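Phosphoinositide 3-kinase adapter protein 1 (Homo sapiens, PDB 5FOR) links B-cell receptor and Toll-like receptor signalling to phosphoinositide 3-kinase, here represented by its TIR domain. Local coordinates at residues E107-D110 / D114-H117; V95-L98 / R103-E106. All coordinates share one frame; numbering follows the deposited sequence.

Contact 1. Residues E107-D110 / D114-H117; sequences EFLD and DWAH
The F108 ring and the six-membered ring of W115 form an offset stack. Their centroids are 4.3 Å apart and the planes are tilted by 15°. F108 CB takes the place over the centre of the W115 six-membered ring, 3.5 Å from its centroid, and makes a CH-pi contact there. In return, W115 CH2 and CZ2 lie over one face of the phenyl, with F108 CG 3.4 Å from W115 CZ2. W115 CG stands anti to the backbone N (chi1 176°), and this carries the indole across to F108. L109 adds an apolar touch beside the stack: its CD2 lies 3.7 Å from W115 CB and 4.4 Å from A116 CB. The indole N-H is used elsewhere, in a hydrogen bond from W115 NE1 to D104 OD1. L68 of strand 63-68 touches both aromatic side chains, and R97 makes a cation-pi contact with W115. Each segment also has its own backbone bond, D110 N to E107 O and H117 N to D114 O. The aromatic stack closes the connection between strands 95-99 and 119-121 of the TIR domain on itself, across the three residues that separate the segments.

Contact 2. Residues V95-L98 / R103-E106; sequences VVRL and RDSE
Segment 95-98 is extended and lies on strand 95-99 of the parallel sheet. Segment 103-106 has no regular helix or strand and belongs to the connection that follows. The two backbones stay well apart, and R97 and D104 bridge the gap with their side chains. R97 hydrogen-bonds through its backbone to Q119 and L121 of the neighbouring strand. Its CG is flanked by both backbone N and carbonyl carbon (chi1 71°); the chain then runs straight to NE and brings the guanidinium to D104, in a long salt bridge of 3.6 Å between R97 NH2 and D104 OD2. The two side chains meet at about a right angle, and the guanidinium and carboxylate planes are 48° apart. This is not a flat, two-pronged pairing. The other carboxylate oxygen, OD1, takes the amide of the next residue: S105 N donates to D104 OD1 at 2.6 Å, with a bent N-H...O angle of 133°, from above the carboxylate plane. OD1 has a second donor in the tryptophan of contact 1. R97 NE has a salt bridge of its own, with E120 OE1. D104 OD2 lies close to E120 OE1. The buried arginine faces two acids whose oxygens lie close together, and its positive charge probably eases the repulsion between them.

Overall arrangement
Contacts 1 and 2 share one region of the TIR domain, with centres about 8 Å apart. Segment 103-106 runs directly into segment 107-110. W115 of contact 1 meets both charged residues of contact 2. Its carbonyl O lies 2.7 Å from R97 NH1, and its NE1 lies 2.9 Å from D104 OD1, both probable hydrogen bonds. The acid and the arginine thus hold the tryptophan that stacks on F108. Packing adds a smaller link, with F108 CE2 3.8 Å from R103 O. Together the contacts tie the connection after strand 95-99 back to that strand. None of their residues belongs to the I3C pocket, which includes L27, R32 and P127.

Contact 1. Residues E107-D110 / D114-H117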
loop_
_atom_site.group_PDB
_atom_site.type_symbol
_atom_site.label_atom_id
_atom_site.label_comp_id
_atom_site.label_asym_id
_atom_site.label_seq_id
_atom_site.Cartn_x
_atom_site.Cartn_y
_atom_site.Cartn_z
ATOM N N GLU A 107 3.558 16.828 6.625
ATOM C CA GLU A 107 4.740 16.671 5.771
ATOM C C GLU A 107 4.548 15.714 4.592
ATOM O O GLU A 107 5.212 15.879 3.558
ATOM C CB GLU A 107 5.938 16.160 6.557
ATOM C CG GLU A 107 6.262 16.820 7.859
ATOM C CD GLU A 107 7.538 16.236 8.408
ATOM O OE1 GLU A 107 8.590 16.422 7.760
ATOM O OE2 GLU A 107 7.493 15.576 9.471
ATOM N N PHE A 108 3.688 14.701 4.749
ATOM C CA PHE A 108 3.477 13.734 3.677
ATOM C C PHE A 108 2.880 14.406 2.424
ATOM O O PHE A 108 3.082 13.930 1.303
ATOM C CB PHE A 108 2.593 12.567 4.157
ATOM C CG PHE A 108 3.293 11.645 5.122
ATOM C CD1 PHE A 108 4.407 10.925 4.719
ATOM C CD2 PHE A 108 2.855 11.521 6.444
ATOM C CE1 PHE A 108 5.076 10.085 5.606
ATOM C CE2 PHE A 108 3.516 10.693 7.334
ATOM C CZ PHE A 108 4.634 9.961 6.907
ATOM N N LEU A 109 2.181 15.525 2.614
ATOM C CA LEU A 109 1.620 16.296 1.500
ATOM C C LEU A 109 2.702 16.818 0.543
ATOM O O LEU A 109 2.416 17.124 -0.614
ATOM C CB LEU A 109 0.788 17.467 2.034
ATOM C CG LEU A 109 -0.485 17.033 2.748
ATOM C CD1 LEU A 109 -1.157 18.213 3.415
ATOM C CD2 LEU A 109 -1.431 16.352 1.766
ATOM N N ASP A 110 3.937 16.934 1.035
ATOM C CA ASP A 110 5.073 17.322 0.196
ATOM C C ASP A 110 5.520 16.195 -0.718
ATOM O O ASP A 110 6.095 16.447 -1.772
ATOM C CB ASP A 110 6.254 17.761 1.054
ATOM C CG ASP A 110 5.990 19.054 1.780
ATOM O OD1 ASP A 110 5.096 19.802 1.340
ATOM O OD2 ASP A 110 6.666 19.314 2.797
ATOM N N ASP A 114 -2.070 14.447 -3.158
ATOM C CA ASP A 114 -3.419 13.973 -2.820
ATOM C C ASP A 114 -3.501 13.077 -1.576
ATOM O O ASP A 114 -4.497 12.367 -1.391
ATOM C CB ASP A 114 -4.024 13.215 -4.004
ATOM C CG ASP A 114 -4.426 14.132 -5.140
ATOM O OD1 ASP A 114 -4.504 15.356 -4.921
ATOM O OD2 ASP A 114 -4.676 13.628 -6.256
ATOM N N TRP A 115 -2.478 13.139 -0.725
ATOM C CA TRP A 115 -2.337 12.277 0.458
ATOM C C TRP A 115 -3.567 12.258 1.361
ATOM O O TRP A 115 -3.973 11.210 1.884
ATOM C CB TRP A 115 -1.127 12.741 1.274
ATOM C CG TRP A 115 -0.881 12.018 2.596
ATOM C CD1 TRP A 115 -1.384 12.351 3.833
ATOM C CD2 TRP A 115 -0.032 10.864 2.805
ATOM N NE1 TRP A 115 -0.899 11.482 4.790
ATOM C CE2 TRP A 115 -0.094 10.570 4.192
ATOM C CE3 TRP A 115 0.756 10.084 1.960
ATOM C CZ2 TRP A 115 0.636 9.513 4.736
ATOM C CZ3 TRP A 115 1.467 9.045 2.508
ATOM C CH2 TRP A 115 1.417 8.774 3.891
ATOM N N ALA A 116 -4.140 13.441 1.546
ATOM C CA ALA A 116 -5.293 13.621 2.401
ATOM C C ALA A 116 -6.519 12.895 1.851
ATOM O O ALA A 116 -7.505 12.700 2.550
ATOM C CB ALA A 116 -5.580 15.092 2.562
ATOM N N HIS A 117 -6.465 12.477 0.595
ATOM C CA HIS A 117 -7.643 11.857 0.031
ATOM C C HIS A 117 -7.604 10.355 0.015
ATOM O O HIS A 117 -8.572 9.728 -0.393
ATOM C CB HIS A 117 -7.877 12.398 -1.358
ATOM C CG HIS A 117 -8.141 13.858 -1.345
ATOM N ND1 HIS A 117 -7.246 14.787 -1.818
ATOM C CD2 HIS A 117 -9.166 14.565 -0.800
ATOM C CE1 HIS A 117 -7.731 16.000 -1.629
ATOM N NE2 HIS A 117 -8.890 15.885 -0.998
#

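Contact 2. Residues V95-L98 / R103-E106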
loop_
_atom_site.group_PDB
_atom_site.type_symbol
_atom_site.label_atom_id
_atom_site.label_comp_id
_atom_site.label_asym_id
_atom_site.label_seq_id
_atom_site.Cartn_x
_atom_site.Cartn_y
_atom_site.Cartn_z
ATOM N N VAL A 95 -6.177 4.338 -3.479
ATOM C CA VAL A 95 -5.063 4.122 -2.558
ATOM C C VAL A 95 -5.499 4.004 -1.107
ATOM O O VAL A 95 -6.280 4.811 -0.597
ATOM C CB VAL A 95 -3.989 5.225 -2.669
ATOM C CG1 VAL A 95 -2.737 4.886 -1.760
ATOM C CG2 VAL A 95 -3.598 5.412 -4.087
ATOM N N VAL A 96 -4.960 2.990 -0.441
ATOM C CA VAL A 96 -5.230 2.764 0.965
ATOM C C VAL A 96 -3.927 2.744 1.721
ATOM O O VAL A 96 -2.934 2.159 1.271
ATOM C CB VAL A 96 -6.023 1.455 1.183
ATOM C CG1 VAL A 96 -6.355 1.261 2.673
ATOM C CG2 VAL A 96 -7.299 1.522 0.377
ATOM N N ARG A 97 -3.909 3.396 2.875
ATOM C CA ARG A 97 -2.694 3.334 3.676
ATOM C C ARG A 97 -3.022 2.779 5.031
ATOM O O ARG A 97 -4.091 3.061 5.606
ATOM C CB ARG A 97 -1.997 4.698 3.782
ATOM C CG ARG A 97 -2.691 5.771 4.634
ATOM C CD ARG A 97 -1.782 7.008 4.766
ATOM N NE ARG A 97 -2.526 8.125 5.318
ATOM C CZ ARG A 97 -3.112 9.081 4.608
ATOM N NH1 ARG A 97 -2.989 9.115 3.291
ATOM N NH2 ARG A 97 -3.810 10.021 5.233
ATOM N N LEU A 98 -2.121 1.936 5.518
ATOM C CA LEU A 98 -2.209 1.462 6.882
ATOM C C LEU A 98 -1.057 2.053 7.684
ATOM O O LEU A 98 0.106 1.903 7.321
ATOM C CB LEU A 98 -2.178 -0.063 6.950
ATOM C CG LEU A 98 -2.079 -0.508 8.414
ATOM C CD1 LEU A 98 -3.436 -0.358 9.027
ATOM C CD2 LEU A 98 -1.575 -1.920 8.560
ATOM N N ARG A 103 3.020 8.043 12.807
ATOM C CA ARG A 103 1.948 9.002 13.037
ATOM C C ARG A 103 1.637 9.713 11.691
ATOM O O ARG A 103 2.551 9.987 10.924
ATOM C CB ARG A 103 2.374 9.970 14.159
ATOM C CG ARG A 103 1.316 10.926 14.620
ATOM C CD ARG A 103 1.918 12.050 15.476
ATOM N NE ARG A 103 2.071 11.626 16.859
ATOM C CZ ARG A 103 1.334 12.084 17.870
ATOM N NH1 ARG A 103 0.404 13.016 17.669
ATOM N NH2 ARG A 103 1.541 11.612 19.089
ATOM N N ASP A 104 0.363 9.950 11.359
ATOM C CA ASP A 104 0.047 10.701 10.133
ATOM C C ASP A 104 0.599 12.119 10.286
ATOM O O ASP A 104 0.796 12.572 11.403
ATOM C CB ASP A 104 -1.467 10.744 9.860
ATOM C CG ASP A 104 -1.819 11.422 8.518
ATOM O OD1 ASP A 104 -0.923 11.641 7.675
ATOM O OD2 ASP A 104 -3.011 11.724 8.294
ATOM N N SER A 105 0.848 12.809 9.180
ATOM C CA SER A 105 1.491 14.121 9.243
ATOM C C SER A 105 1.301 14.980 7.982
ATOM O O SER A 105 1.110 14.470 6.881
ATOM C CB SER A 105 2.984 13.958 9.517
ATOM O OG SER A 105 3.605 15.228 9.567
ATOM N N GLU A 106 1.365 16.293 8.176
ATOM C CA GLU A 106 1.210 17.271 7.105
ATOM C C GLU A 106 2.386 17.240 6.135
ATOM O O GLU A 106 2.227 17.573 4.959
ATOM C CB GLU A 106 1.056 18.670 7.696
ATOM C CG GLU A 106 -0.176 18.831 8.567
ATOM C CD GLU A 106 -1.253 19.650 7.882
ATOM O OE1 GLU A 106 -1.998 19.086 7.052
ATOM O OE2 GLU A 106 -1.349 20.861 8.167
#